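Terminal uridylyltransferase 1 (Trypanosoma brucei, PDB 5HZD) catalyses uridylyl transfer from UTP to the 3'-hydroxyl of guide RNA, ribosomal RNA and some mRNAs in mitochondrial RNA processing and editing. Local coordinates at residues A78-M83 / P373-M378; D132-G137 / E363-Y368; S198-L203 / Q270-E275; V400-F405 / T489-G494. All blocks are in the same frame, centred on the assembly; numbering follows the deposited sequence.

Contact 1: A78-M83 / P373-M378; sequences AGESKM and PRYTPM
The first turn of helix 80-100, with Gly-79 at its N-cap, lies against the loop around Tyr-375, the CA atoms of Glu-80 and Tyr-375 lying 6.0 Å apart without any hydrogen bond between the segments. Tyr-375 does most of the touching. Its CG stands opposite the backbone N (chi1 175°), which lays one ring face over the start of the helix: Glu-80 N sits 3.6 Å above the plane, toward the rim. Glu-80 CB makes a CH-pi contact with the same ring, 4.0 Å from the centroid and 26° off the normal. Farther along, Tyr-375 OH rests 3.4 Å from Gly-79 CA, while its hydrogen-bond partner is Asp-77, which also binds the backbone N of Gly-79 and of Met-378. A turn on, Met-83 bends at chi2 and chi3 toward the loop, bringing its CE within 4.1 Å of Pro-373 CB. Its CB meets Tyr-375 CD1 at 4.2 Å, obliquely to the ring. Pro-373 O, beside the Met-83 thioether, is hydrogen-bonded to His-87 of the same helix. The arrangement joins a helix of the central palm domain to the connection between helices 336-349 and 385-409, near the nucleotide site: the side chain of Met-83 is about 6 Å from that of Ile-124, which probably binds UTP, and that of Pro-373 about 8 Å from that of Ser-297, a UTP-binding residue.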
loop_
_atom_site.group_PDB
_atom_site.type_symbol
_atom_site.label_atom_id
_atom_site.label_comp_id
_atom_site.label_asym_id
_atom_site.label_seq_id
_atom_site.Cartn_x
_atom_site.Cartn_y
_atom_site.Cartn_z
ATOM N N ALA A 78 -14.932 -2.075 4.163
ATOM C CA ALA A 78 -15.538 -2.429 5.438
ATOM C C ALA A 78 -16.311 -1.261 6.051
ATOM O O ALA A 78 -16.689 -1.303 7.226
ATOM C CB ALA A 78 -14.463 -2.952 6.398
ATOM N N GLY A 79 -16.561 -0.219 5.252
ATOM C CA GLY A 79 -17.414 0.871 5.685
ATOM C C GLY A 79 -16.633 2.014 6.323
ATOM O O GLY A 79 -15.455 1.880 6.653
ATOM N N GLU A 80 -17.334 3.115 6.561
ATOM C CA GLU A 80 -16.640 4.312 7.045
ATOM C C GLU A 80 -16.165 4.119 8.486
ATOM O O GLU A 80 -15.101 4.622 8.882
ATOM C CB GLU A 80 -17.579 5.516 6.954
ATOM C CG GLU A 80 -16.891 6.775 7.382
ATOM C CD GLU A 80 -17.697 8.021 7.065
ATOM O OE1 GLU A 80 -18.861 7.897 6.617
ATOM O OE2 GLU A 80 -17.136 9.124 7.264
ATOM N N SER A 81 -16.939 3.410 9.299
ATOM C CA SER A 81 -16.547 3.234 10.702
ATOM C C SER A 81 -15.237 2.499 10.858
ATOM O O SER A 81 -14.425 2.820 11.727
ATOM C CB SER A 81 -17.652 2.516 11.473
ATOM O OG SER A 81 -18.797 3.330 11.524
ATOM N N LYS A 82 -15.017 1.493 10.020
ATOM C CA LYS A 82 -13.749 0.784 10.023
ATOM C C LYS A 82 -12.612 1.699 9.576
ATOM O O LYS A 82 -11.538 1.687 10.156
ATOM C CB LYS A 82 -13.849 -0.474 9.141
ATOM C CG LYS A 82 -12.597 -1.332 9.160
ATOM C CD LYS A 82 -12.284 -1.881 10.565
ATOM C CE LYS A 82 -13.363 -2.770 11.074
ATOM N NZ LYS A 82 -13.059 -3.168 12.487
ATOM N N MET A 83 -12.840 2.522 8.555
ATOM C CA MET A 83 -11.811 3.486 8.169
ATOM C C MET A 83 -11.464 4.404 9.340
ATOM O O MET A 83 -10.283 4.760 9.549
ATOM C CB MET A 83 -12.270 4.299 6.956
ATOM C CG MET A 83 -11.303 5.437 6.624
ATOM S SD MET A 83 -9.810 4.934 5.782
ATOM C CE MET A 83 -10.383 5.066 4.076
ATOM N N PRO A 373 -7.304 9.439 5.721
ATOM C CA PRO A 373 -7.784 9.201 4.347
ATOM C C PRO A 373 -9.291 9.305 4.269
ATOM O O PRO A 373 -10.019 8.814 5.150
ATOM C CB PRO A 373 -7.323 7.781 4.061
ATOM C CG PRO A 373 -6.069 7.636 4.948
ATOM C CD PRO A 373 -6.501 8.301 6.220
ATOM N N ARG A 374 -9.775 9.973 3.228
ATOM C CA ARG A 374 -11.213 10.132 3.037
ATOM C C ARG A 374 -11.856 8.840 2.535
ATOM O O ARG A 374 -11.312 8.155 1.639
ATOM C CB ARG A 374 -11.486 11.315 2.109
ATOM C CG ARG A 374 -11.293 12.650 2.856
ATOM C CD ARG A 374 -11.887 13.834 2.117
ATOM N NE ARG A 374 -11.186 14.048 0.862
ATOM C CZ ARG A 374 -11.770 14.432 -0.263
ATOM N NH1 ARG A 374 -13.083 14.657 -0.296
ATOM N NH2 ARG A 374 -11.032 14.594 -1.360
ATOM N N TYR A 375 -12.995 8.518 3.125
ATOM C CA TYR A 375 -13.717 7.306 2.785
ATOM C C TYR A 375 -14.657 7.544 1.596
ATOM O O TYR A 375 -15.448 8.495 1.600
ATOM C CB TYR A 375 -14.511 6.800 4.009
ATOM C CG TYR A 375 -15.375 5.596 3.674
ATOM C CD1 TYR A 375 -14.820 4.329 3.586
ATOM C CD2 TYR A 375 -16.736 5.749 3.413
ATOM C CE1 TYR A 375 -15.615 3.222 3.227
ATOM C CE2 TYR A 375 -17.540 4.671 3.074
ATOM C CZ TYR A 375 -16.958 3.399 2.978
ATOM O OH TYR A 375 -17.792 2.339 2.617
ATOM N N THR A 376 -14.564 6.671 0.591
ATOM C CA THR A 376 -15.503 6.657 -0.528
ATOM C C THR A 376 -15.965 5.211 -0.723
ATOM O O THR A 376 -15.123 4.331 -0.969
ATOM C CB THR A 376 -14.798 7.086 -1.842
ATOM O OG1 THR A 376 -14.220 8.395 -1.676
ATOM C CG2 THR A 376 -15.804 7.120 -2.975
ATOM N N PRO A 377 -17.277 4.952 -0.623
ATOM C CA PRO A 377 -17.784 3.580 -0.792
ATOM C C PRO A 377 -17.386 3.009 -2.148
ATOM O O PRO A 377 -17.342 3.755 -3.122
ATOM C CB PRO A 377 -19.311 3.737 -0.798
ATOM C CG PRO A 377 -19.591 5.101 -0.274
ATOM C CD PRO A 377 -18.338 5.935 -0.386
ATOM N N MET A 378 -17.101 1.708 -2.181
ATOM C CA MET A 378 -16.764 1.013 -3.420
ATOM C C MET A 378 -17.850 1.103 -4.489
ATOM O O MET A 378 -17.535 1.171 -5.692
ATOM C CB MET A 378 -16.423 -0.453 -3.093
ATOM C CG MET A 378 -15.674 -1.199 -4.191
ATOM S SD MET A 378 -14.116 -0.442 -4.670
ATOM C CE MET A 378 -13.202 -0.432 -3.140
#

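Contact 2: D132-G137 / E363-Y368; sequences DAMERG and ESLVNY
Glu-135 reaches Ser-364 by curling back on itself: its CG lies beside the backbone N (chi1 -67°) and the chain bends again at chi2, bringing the carboxylate to Ser-364. Ser-364 OG donates to Glu-135 OE2 over 2.8 Å, approaching from above the carboxylate plane, 61° out of it. The serine hydroxyl is steered by its own torsion, OG trans to the backbone N (chi1 178°), and accepts the N-H of Val-366 at 3.2 Å between Val-366 N and Ser-364 OG, an ST turn. One water donates to Glu-135 OE2 and accepts from Leu-365 N, each at 2.8 Å. Apolar contact flanks these bonds. Val-366 CG2 packs 3.7 Å from Glu-135 CG, the two side chains at about a right angle. In one of its two modelled conformers, Met-134 is fully extended and brings SD to 4.0 Å from Leu-365 CD1, so this contact is less certain; Leu-365 also rests on Ile-294 of helix 292-304. Two donors thus converge on a single carboxylate oxygen, and the serine relays the link to the Val-366 N-H. The two bonds to OE2 probably help stabilise the negative charge of Glu-135 at this surface contact.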
loop_
_atom_site.group_PDB
_atom_site.type_symbol
_atom_site.label_atom_id
_atom_site.label_comp_id
_atom_site.label_asym_id
_atom_site.label_seq_id
_atom_site.Cartn_x
_atom_site.Cartn_y
_atom_site.Cartn_z
ATOM N N ASP A 132 7.741 21.605 7.924
ATOM C CA ASP A 132 8.665 22.740 7.925
ATOM C C ASP A 132 10.078 22.268 7.587
ATOM O O ASP A 132 10.759 22.865 6.743
ATOM C CB ASP A 132 8.706 23.417 9.301
ATOM C CG ASP A 132 7.499 24.275 9.572
ATOM O OD1 ASP A 132 6.689 24.467 8.641
ATOM O OD2 ASP A 132 7.373 24.783 10.717
ATOM N N ALA A 133 10.519 21.195 8.247
ATOM C CA ALA A 133 11.881 20.710 8.032
ATOM C C ALA A 133 12.054 20.185 6.615
ATOM O O ALA A 133 13.086 20.452 5.982
ATOM C CB ALA A 133 12.243 19.625 9.040
ATOM N N MET A 134 11.049 19.473 6.113
ATOM C CA MET A 134 11.097 18.956 4.753
ATOM C C MET A 134 11.269 20.114 3.774
ATOM O O MET A 134 12.054 20.034 2.828
ATOM C CB MET A 134 9.818 18.192 4.430
ATOM C CG MET A 134 9.666 17.841 2.965
ATOM S SD MET A 134 8.291 16.714 2.781
ATOM C CE MET A 134 8.000 16.725 1.005
ATOM N N GLU A 135 10.548 21.209 4.019
ATOM C CA GLU A 135 10.643 22.377 3.140
ATOM C C GLU A 135 12.037 23.017 3.149
ATOM O O GLU A 135 12.480 23.557 2.120
ATOM C CB GLU A 135 9.545 23.389 3.460
ATOM C CG GLU A 135 8.133 22.841 3.117
ATOM C CD GLU A 135 7.916 22.704 1.622
ATOM O OE1 GLU A 135 8.064 23.726 0.915
ATOM O OE2 GLU A 135 7.606 21.588 1.150
ATOM N N ARG A 136 12.735 22.949 4.288
ATOM C CA ARG A 136 14.094 23.484 4.373
ATOM C C ARG A 136 15.125 22.510 3.827
ATOM O O ARG A 136 16.314 22.830 3.803
ATOM C CB ARG A 136 14.496 23.813 5.818
ATOM C CG ARG A 136 13.521 24.667 6.589
ATOM C CD ARG A 136 14.107 25.066 7.925
ATOM N NE ARG A 136 14.557 23.940 8.751
ATOM C CZ ARG A 136 13.814 23.374 9.696
ATOM N NH1 ARG A 136 12.576 23.803 9.910
ATOM N NH2 ARG A 136 14.295 22.371 10.416
ATOM N N GLY A 137 14.692 21.312 3.447
ATOM C CA GLY A 137 15.600 20.285 2.963
ATOM C C GLY A 137 16.307 19.531 4.077
ATOM O O GLY A 137 17.412 19.035 3.892
ATOM N N GLU A 363 4.632 17.848 -4.565
ATOM C CA GLU A 363 5.610 17.186 -3.729
ATOM C C GLU A 363 5.518 17.776 -2.307
ATOM O O GLU A 363 5.641 17.052 -1.301
ATOM C CB GLU A 363 7.033 17.420 -4.284
ATOM C CG GLU A 363 8.106 16.788 -3.379
ATOM C CD GLU A 363 9.524 16.972 -3.886
ATOM O OE1 GLU A 363 9.699 17.366 -5.056
ATOM O OE2 GLU A 363 10.467 16.717 -3.104
ATOM N N SER A 364 5.266 19.077 -2.242
ATOM C CA SER A 364 5.202 19.770 -0.959
ATOM C C SER A 364 3.956 19.355 -0.187
ATOM O O SER A 364 2.874 19.187 -0.770
ATOM C CB SER A 364 5.172 21.270 -1.153
ATOM O OG SER A 364 5.064 21.931 0.104
ATOM N N LEU A 365 4.103 19.225 1.128
ATOM C CA LEU A 365 2.996 18.825 1.996
ATOM C C LEU A 365 2.441 20.026 2.740
ATOM O O LEU A 365 1.630 19.886 3.659
ATOM C CB LEU A 365 3.471 17.767 2.984
ATOM C CG LEU A 365 3.904 16.436 2.373
ATOM C CD1 LEU A 365 4.563 15.574 3.451
ATOM C CD2 LEU A 365 2.672 15.753 1.793
ATOM N N VAL A 366 2.875 21.222 2.365
ATOM C CA VAL A 366 2.394 22.439 3.021
ATOM C C VAL A 366 0.862 22.581 3.010
ATOM O O VAL A 366 0.244 22.943 4.025
ATOM C CB VAL A 366 3.056 23.691 2.418
ATOM C CG1 VAL A 366 2.344 24.949 2.899
ATOM C CG2 VAL A 366 4.534 23.725 2.794
ATOM N N ASN A 367 0.225 22.252 1.901
ATOM C CA ASN A 367 -1.238 22.434 1.866
ATOM C C ASN A 367 -2.029 21.166 2.163
ATOM O O ASN A 367 -3.224 21.071 1.856
ATOM C CB ASN A 367 -1.673 23.015 0.528
ATOM C CG ASN A 367 -1.064 24.391 0.277
ATOM O OD1 ASN A 367 -0.963 25.216 1.186
ATOM N ND2 ASN A 367 -0.629 24.626 -0.952
ATOM N N TYR A 368 -1.361 20.174 2.742
ATOM C CA TYR A 368 -1.965 18.854 2.898
ATOM C C TYR A 368 -3.013 18.859 4.004
ATOM O O TYR A 368 -2.816 19.455 5.059
ATOM C CB TYR A 368 -0.868 17.846 3.255
ATOM C CG TYR A 368 -1.242 16.408 2.980
ATOM C CD1 TYR A 368 -1.100 15.853 1.709
ATOM C CD2 TYR A 368 -1.719 15.590 4.004
ATOM C CE1 TYR A 368 -1.423 14.540 1.443
ATOM C CE2 TYR A 368 -2.039 14.255 3.753
ATOM C CZ TYR A 368 -1.892 13.729 2.482
ATOM O OH TYR A 368 -2.219 12.389 2.266
HETATM O O HOH W 1 6.550 19.367 2.461
#

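Contact 3: S198-L203 / Q270-E275; sequences SIRFIL and QPAHDE
Backbone hydrogen bonds join Arg-200 to Gln-270 as an antiparallel hydrogen-bonded pair. Arg-200 N donates to Gln-270 O over 3.0 Å, nearly along the C=O axis, and Gln-270 N returns a longer bond of 3.3 Å to Arg-200 O. The neighbouring pair, Ile-199 with Pro-271, is non-hydrogen-bonded and close, its CA atoms 4.2 Å apart; here Ile-199 CA makes a CA-H...O contact of 3.5 Å with Gln-270 O. Past the proline, Ala-272 N bonds Ser-198 O at 2.9 Å, nearly straight at 168° but with the nitrogen above the carbonyl plane.

The polar side-chain bond belongs to Arg-200. Bent at chi2 and chi3, its chain runs over the sheet face it shares with Gln-270, so that NH2 reaches Ala-272 O at 3.0 Å, the oxygen lying at the edge of the guanidinium, in its plane. Apolar contact is slight: Ser-198 CB meets Ala-272 CB at 3.9 Å, while Ser-198 OG is turned to Val-194 O. Strand 267-271 is outermost in this four-stranded antiparallel sheet, and 198-203 also bonds to strand 239-244. Pro-271 falls at a non-hydrogen-bonded position, where its missing N-H costs this pairing nothing; bonding resumes at Ala-272, whose N-H and carbonyl are both used. The guanidinium thereby carries the attachment beyond the strand end, and Asp-274 OD1, 6.3 Å from Arg-200 NH2 and not in contact, might add a weak attraction.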
loop_
_atom_site.group_PDB
_atom_site.type_symbol
_atom_site.label_atom_id
_atom_site.label_comp_id
_atom_site.label_asym_id
_atom_site.label_seq_id
_atom_site.Cartn_x
_atom_site.Cartn_y
_atom_site.Cartn_z
ATOM N N SER A 198 -8.835 2.642 29.104
ATOM C CA SER A 198 -8.260 2.772 30.446
ATOM C C SER A 198 -6.786 2.401 30.477
ATOM O O SER A 198 -6.331 1.534 29.722
ATOM C CB SER A 198 -8.998 1.886 31.435
ATOM O OG SER A 198 -10.388 2.224 31.448
ATOM N N ILE A 199 -6.049 3.050 31.369
ATOM C CA ILE A 199 -4.615 2.793 31.519
ATOM C C ILE A 199 -4.269 2.660 32.995
ATOM O O ILE A 199 -5.062 3.006 33.872
ATOM C CB ILE A 199 -3.765 3.933 30.912
ATOM C CG1 ILE A 199 -4.101 5.254 31.606
ATOM C CG2 ILE A 199 -3.990 4.034 29.393
ATOM C CD1 ILE A 199 -3.350 6.449 31.049
ATOM N N ARG A 200 -3.068 2.177 33.276
ATOM C CA ARG A 200 -2.626 1.977 34.629
ATOM C C ARG A 200 -1.218 2.517 34.774
ATOM O O ARG A 200 -0.344 2.168 33.986
ATOM C CB ARG A 200 -2.556 0.489 34.900
ATOM C CG ARG A 200 -2.791 0.130 36.320
ATOM C CD ARG A 200 -4.082 -0.669 36.454
ATOM N NE ARG A 200 -4.148 -1.759 35.486
ATOM C CZ ARG A 200 -3.392 -2.851 35.530
ATOM N NH1 ARG A 200 -2.490 -3.008 36.492
ATOM N NH2 ARG A 200 -3.533 -3.787 34.601
ATOM N N PHE A 201 -0.998 3.336 35.791
ATOM C CA PHE A 201 0.360 3.722 36.122
ATOM C C PHE A 201 0.840 2.889 37.307
ATOM O O PHE A 201 0.222 2.929 38.367
ATOM C CB PHE A 201 0.380 5.196 36.508
ATOM C CG PHE A 201 0.006 6.123 35.389
ATOM C CD1 PHE A 201 -1.331 6.424 35.128
ATOM C CD2 PHE A 201 0.998 6.727 34.614
ATOM C CE1 PHE A 201 -1.663 7.281 34.088
ATOM C CE2 PHE A 201 0.670 7.597 33.589
ATOM C CZ PHE A 201 -0.665 7.873 33.318
ATOM N N ILE A 202 1.955 2.159 37.163
ATOM C CA ILE A 202 2.563 1.480 38.303
ATOM C C ILE A 202 3.722 2.330 38.798
ATOM O O ILE A 202 4.601 2.686 38.005
ATOM C CB ILE A 202 3.120 0.095 37.904
ATOM C CG1 ILE A 202 1.998 -0.762 37.314
ATOM C CG2 ILE A 202 3.795 -0.580 39.074
ATOM C CD1 ILE A 202 0.814 -0.836 38.173
ATOM N N LEU A 203 3.712 2.656 40.081
ATOM C CA LEU A 203 4.761 3.488 40.663
ATOM C C LEU A 203 5.780 2.630 41.376
ATOM O O LEU A 203 5.450 1.553 41.888
ATOM C CB LEU A 203 4.155 4.484 41.670
ATOM C CG LEU A 203 3.370 5.665 41.084
ATOM C CD1 LEU A 203 2.049 5.234 40.416
ATOM C CD2 LEU A 203 3.120 6.680 42.189
ATOM N N GLN A 270 0.852 1.474 31.036
ATOM C CA GLN A 270 0.436 0.708 29.868
ATOM C C GLN A 270 -1.079 0.584 29.883
ATOM O O GLN A 270 -1.712 0.979 30.852
ATOM C CB GLN A 270 1.107 -0.660 29.859
ATOM C CG GLN A 270 0.752 -1.572 30.992
ATOM C CD GLN A 270 1.572 -2.847 30.910
ATOM O OE1 GLN A 270 2.774 -2.794 30.638
ATOM N NE2 GLN A 270 0.927 -3.997 31.108
ATOM N N PRO A 271 -1.677 0.082 28.791
ATOM C CA PRO A 271 -3.138 -0.086 28.853
ATOM C C PRO A 271 -3.551 -1.013 29.992
ATOM O O PRO A 271 -2.781 -1.905 30.371
ATOM C CB PRO A 271 -3.461 -0.737 27.511
ATOM C CG PRO A 271 -2.354 -0.214 26.578
ATOM C CD PRO A 271 -1.135 -0.204 27.443
ATOM N N ALA A 272 -4.752 -0.800 30.536
ATOM C CA ALA A 272 -5.228 -1.586 31.670
ATOM C C ALA A 272 -5.417 -3.070 31.335
ATOM O O ALA A 272 -5.419 -3.908 32.226
ATOM C CB ALA A 272 -6.525 -0.989 32.225
ATOM N N HIS A 273 -5.547 -3.387 30.049
ATOM C CA HIS A 273 -5.747 -4.769 29.611
ATOM C C HIS A 273 -4.742 -5.195 28.554
ATOM O O HIS A 273 -4.376 -4.404 27.685
ATOM C CB HIS A 273 -7.153 -4.930 29.033
ATOM C CG HIS A 273 -7.610 -6.352 28.933
ATOM N ND1 HIS A 273 -7.501 -7.090 27.776
ATOM C CD2 HIS A 273 -8.192 -7.166 29.846
ATOM C CE1 HIS A 273 -7.978 -8.303 27.982
ATOM N NE2 HIS A 273 -8.408 -8.374 29.229
ATOM N N ASP A 274 -4.319 -6.454 28.611
ATOM C CA ASP A 274 -3.280 -6.959 27.712
ATOM C C ASP A 274 -3.718 -7.178 26.272
ATOM O O ASP A 274 -2.877 -7.173 25.375
ATOM C CB ASP A 274 -2.670 -8.255 28.256
ATOM C CG ASP A 274 -1.735 -8.015 29.422
ATOM O OD1 ASP A 274 -1.272 -6.866 29.591
ATOM O OD2 ASP A 274 -1.454 -8.978 30.168
ATOM N N GLU A 275 -5.012 -7.386 26.044
ATOM C CA GLU A 275 -5.508 -7.614 24.682
ATOM C C GLU A 275 -6.496 -6.549 24.202
ATOM O O GLU A 275 -6.470 -6.148 23.034
ATOM C CB GLU A 275 -6.153 -8.998 24.552
ATOM C CG GLU A 275 -5.179 -10.159 24.670
ATOM C CD GLU A 275 -5.701 -11.428 24.014
ATOM O OE1 GLU A 275 -6.863 -11.432 23.545
ATOM O OE2 GLU A 275 -4.944 -12.423 23.965
#

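Contact 4: V400-F405 / T489-G494; sequences VGFFYF and TELYRG. With SO4 (sulfate ion), chain E.
Glu-490 OE2 takes a salt-bridging bond of 2.8 Å from Arg-493 NH2 on helix 481-497, which packs Leu-491 and Gly-494 against Phe-403; Arg-493 itself points away from the other helix. Arg-493 NE binds Glu-490 OE1 at 2.9 Å in a side-on grip, both carboxylate oxygens used on their syn sides and close to the guanidinium plane. The remaining nitrogen, Arg-493 NH1, donates to sulfate O2, also 2.9 Å away; this ion, probably from the crystallisation liquor, is held by Arg-39 as well. Toward the other helix the contact is apolar. Phe-403, its CG beside the backbone N (chi1 -74°), sets one ring face on Gly-494, whose CA makes a CH-pi contact 4.0 Å from the ring centroid. Phe-402 CD1 lies over the centre of the opposite face. Leu-491 crosses Phe-403 at about a right angle, CD2 reaching Phe-403 CD1 at 4.0 Å and Phe-402 CE1 at 4.2 Å. Trp-320 of helix 310-324 meets Phe-403 edge-to-face. The local axes approach to 8.6 Å at a crossing angle of -143°, a roughly antiparallel pair in the helical part of this Cid1-like transferase, beside the helix 310-324 that carries UTP-binding Lys-318 and Lys-322.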
loop_
_atom_site.group_PDB
_atom_site.type_symbol
_atom_site.label_atom_id
_atom_site.label_comp_id
_atom_site.label_asym_id
_atom_site.label_seq_id
_atom_site.Cartn_x
_atom_site.Cartn_y
_atom_site.Cartn_z
ATOM N N VAL A 400 -11.348 -7.798 -19.195
ATOM C CA VAL A 400 -10.978 -8.582 -20.372
ATOM C C VAL A 400 -10.123 -7.725 -21.307
ATOM O O VAL A 400 -9.110 -8.174 -21.858
ATOM C CB VAL A 400 -12.248 -9.041 -21.110
ATOM C CG1 VAL A 400 -11.884 -9.646 -22.481
ATOM C CG2 VAL A 400 -12.946 -10.023 -20.265
ATOM N N GLY A 401 -10.502 -6.460 -21.427
ATOM C CA GLY A 401 -9.803 -5.541 -22.292
ATOM C C GLY A 401 -8.373 -5.283 -21.839
ATOM O O GLY A 401 -7.497 -5.070 -22.681
ATOM N N PHE A 402 -8.133 -5.314 -20.524
ATOM C CA PHE A 402 -6.783 -5.124 -19.982
ATOM C C PHE A 402 -5.886 -6.281 -20.447
ATOM O O PHE A 402 -4.762 -6.079 -20.929
ATOM C CB PHE A 402 -6.849 -5.060 -18.444
ATOM C CG PHE A 402 -5.510 -5.200 -17.740
ATOM C CD1 PHE A 402 -5.018 -6.447 -17.378
ATOM C CD2 PHE A 402 -4.786 -4.069 -17.387
ATOM C CE1 PHE A 402 -3.809 -6.595 -16.720
ATOM C CE2 PHE A 402 -3.589 -4.191 -16.709
ATOM C CZ PHE A 402 -3.110 -5.455 -16.364
ATOM N N PHE A 403 -6.382 -7.500 -20.304
ATOM C CA PHE A 403 -5.586 -8.670 -20.690
ATOM C C PHE A 403 -5.419 -8.710 -22.201
ATOM O O PHE A 403 -4.348 -9.059 -22.697
ATOM C CB PHE A 403 -6.221 -9.956 -20.149
ATOM C CG PHE A 403 -6.023 -10.119 -18.676
ATOM C CD1 PHE A 403 -4.782 -10.501 -18.183
ATOM C CD2 PHE A 403 -7.054 -9.861 -17.773
ATOM C CE1 PHE A 403 -4.594 -10.653 -16.809
ATOM C CE2 PHE A 403 -6.855 -10.002 -16.414
ATOM C CZ PHE A 403 -5.632 -10.402 -15.927
ATOM N N TYR A 404 -6.457 -8.340 -22.955
ATOM C CA TYR A 404 -6.276 -8.244 -24.400
ATOM C C TYR A 404 -5.245 -7.176 -24.814
ATOM O O TYR A 404 -4.383 -7.441 -25.680
ATOM C CB TYR A 404 -7.624 -8.021 -25.105
ATOM C CG TYR A 404 -7.514 -8.083 -26.614
ATOM C CD1 TYR A 404 -7.571 -9.296 -27.278
ATOM C CD2 TYR A 404 -7.336 -6.919 -27.352
ATOM C CE1 TYR A 404 -7.457 -9.341 -28.669
ATOM C CE2 TYR A 404 -7.214 -6.954 -28.718
ATOM C CZ TYR A 404 -7.292 -8.162 -29.366
ATOM O OH TYR A 404 -7.169 -8.189 -30.740
ATOM N N PHE A 405 -5.330 -5.989 -24.206
ATOM C CA PHE A 405 -4.414 -4.886 -24.511
ATOM C C PHE A 405 -2.970 -5.320 -24.311
ATOM O O PHE A 405 -2.117 -5.107 -25.191
ATOM C CB PHE A 405 -4.762 -3.693 -23.612
ATOM C CG PHE A 405 -3.902 -2.486 -23.845
ATOM C CD1 PHE A 405 -4.067 -1.701 -24.973
ATOM C CD2 PHE A 405 -2.920 -2.138 -22.936
ATOM C CE1 PHE A 405 -3.256 -0.564 -25.215
ATOM C CE2 PHE A 405 -2.108 -0.992 -23.153
ATOM C CZ PHE A 405 -2.281 -0.207 -24.280
ATOM N N THR A 489 3.050 -15.171 -20.363
ATOM C CA THR A 489 2.243 -16.389 -20.176
ATOM C C THR A 489 1.019 -16.103 -19.327
ATOM O O THR A 489 -0.112 -16.486 -19.697
ATOM C CB THR A 489 3.020 -17.523 -19.466
ATOM O OG1 THR A 489 4.128 -17.925 -20.280
ATOM C CG2 THR A 489 2.148 -18.750 -19.255
ATOM N N GLU A 490 1.245 -15.431 -18.198
ATOM C CA GLU A 490 0.142 -15.131 -17.284
ATOM C C GLU A 490 -0.867 -14.144 -17.873
ATOM O O GLU A 490 -2.074 -14.242 -17.576
ATOM C CB GLU A 490 0.652 -14.664 -15.913
ATOM C CG GLU A 490 1.542 -15.708 -15.188
ATOM C CD GLU A 490 0.905 -17.096 -15.055
ATOM O OE1 GLU A 490 -0.335 -17.210 -14.863
ATOM O OE2 GLU A 490 1.655 -18.116 -15.161
ATOM N N LEU A 491 -0.415 -13.218 -18.714
ATOM C CA LEU A 491 -1.377 -12.301 -19.344
ATOM C C LEU A 491 -2.262 -13.084 -20.323
ATOM O O LEU A 491 -3.482 -12.853 -20.375
ATOM C CB LEU A 491 -0.622 -11.172 -20.039
ATOM C CG LEU A 491 0.007 -10.189 -19.060
ATOM C CD1 LEU A 491 1.089 -9.384 -19.772
ATOM C CD2 LEU A 491 -1.042 -9.240 -18.462
ATOM N N TYR A 492 -1.687 -14.028 -21.076
ATOM C CA TYR A 492 -2.520 -14.848 -21.961
ATOM C C TYR A 492 -3.482 -15.673 -21.134
ATOM O O TYR A 492 -4.640 -15.835 -21.523
ATOM C CB TYR A 492 -1.694 -15.829 -22.821
ATOM C CG TYR A 492 -0.783 -15.208 -23.827
ATOM C CD1 TYR A 492 -1.272 -14.337 -24.790
ATOM C CD2 TYR A 492 0.567 -15.537 -23.847
ATOM C CE1 TYR A 492 -0.424 -13.770 -25.737
ATOM C CE2 TYR A 492 1.430 -14.977 -24.781
ATOM C CZ TYR A 492 0.925 -14.107 -25.723
ATOM O OH TYR A 492 1.770 -13.534 -26.653
ATOM N N ARG A 493 -3.015 -16.229 -20.004
ATOM C CA ARG A 493 -3.839 -17.086 -19.176
ATOM C C ARG A 493 -5.010 -16.271 -18.615
ATOM O O ARG A 493 -6.153 -16.763 -18.591
ATOM C CB ARG A 493 -3.012 -17.704 -18.054
ATOM C CG ARG A 493 -3.709 -18.864 -17.394
ATOM C CD ARG A 493 -3.065 -19.382 -16.124
ATOM N NE ARG A 493 -1.607 -19.425 -16.138
ATOM C CZ ARG A 493 -0.849 -20.426 -16.587
ATOM N NH1 ARG A 493 -1.360 -21.540 -17.129
ATOM N NH2 ARG A 493 0.460 -20.295 -16.500
ATOM N N GLY A 494 -4.748 -15.033 -18.211
ATOM C CA GLY A 494 -5.824 -14.195 -17.695
ATOM C C GLY A 494 -6.884 -13.912 -18.748
ATOM O O GLY A 494 -8.084 -13.969 -18.457
HETATM S S SO4 E . -3.841 -23.741 -18.266
HETATM O O1 SO4 E . -2.451 -24.111 -17.995
HETATM O O2 SO4 E . -4.021 -22.290 -18.120
HETATM O O3 SO4 E . -4.706 -24.437 -17.310
HETATM O O4 SO4 E . -4.174 -24.150 -19.631
#

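How the contacts relate
Along the chain the first three contacts are nested: contact 3 lies within the loop closed by contact 2, which lies within that closed by contact 1; contact 4 follows. Contacts 1 and 2, with centres 27 Å apart, both fasten the connection between helices 336-349 and 385-409 onto the palm, near UTP-binding residues. Contact 3 belongs to a separate antiparallel sheet inserted in sequence between strands 174-177 and 285-288, away from the annotated sites. Contact 4 uses helix 385-409, which that same connection leads into, and its centre is 54 Å from that of contact 3, across the chain's centre. Contacts 1 and 2 thus join palm to connection, while contacts 3 and 4 are internal to the insert and to the C-terminal helices.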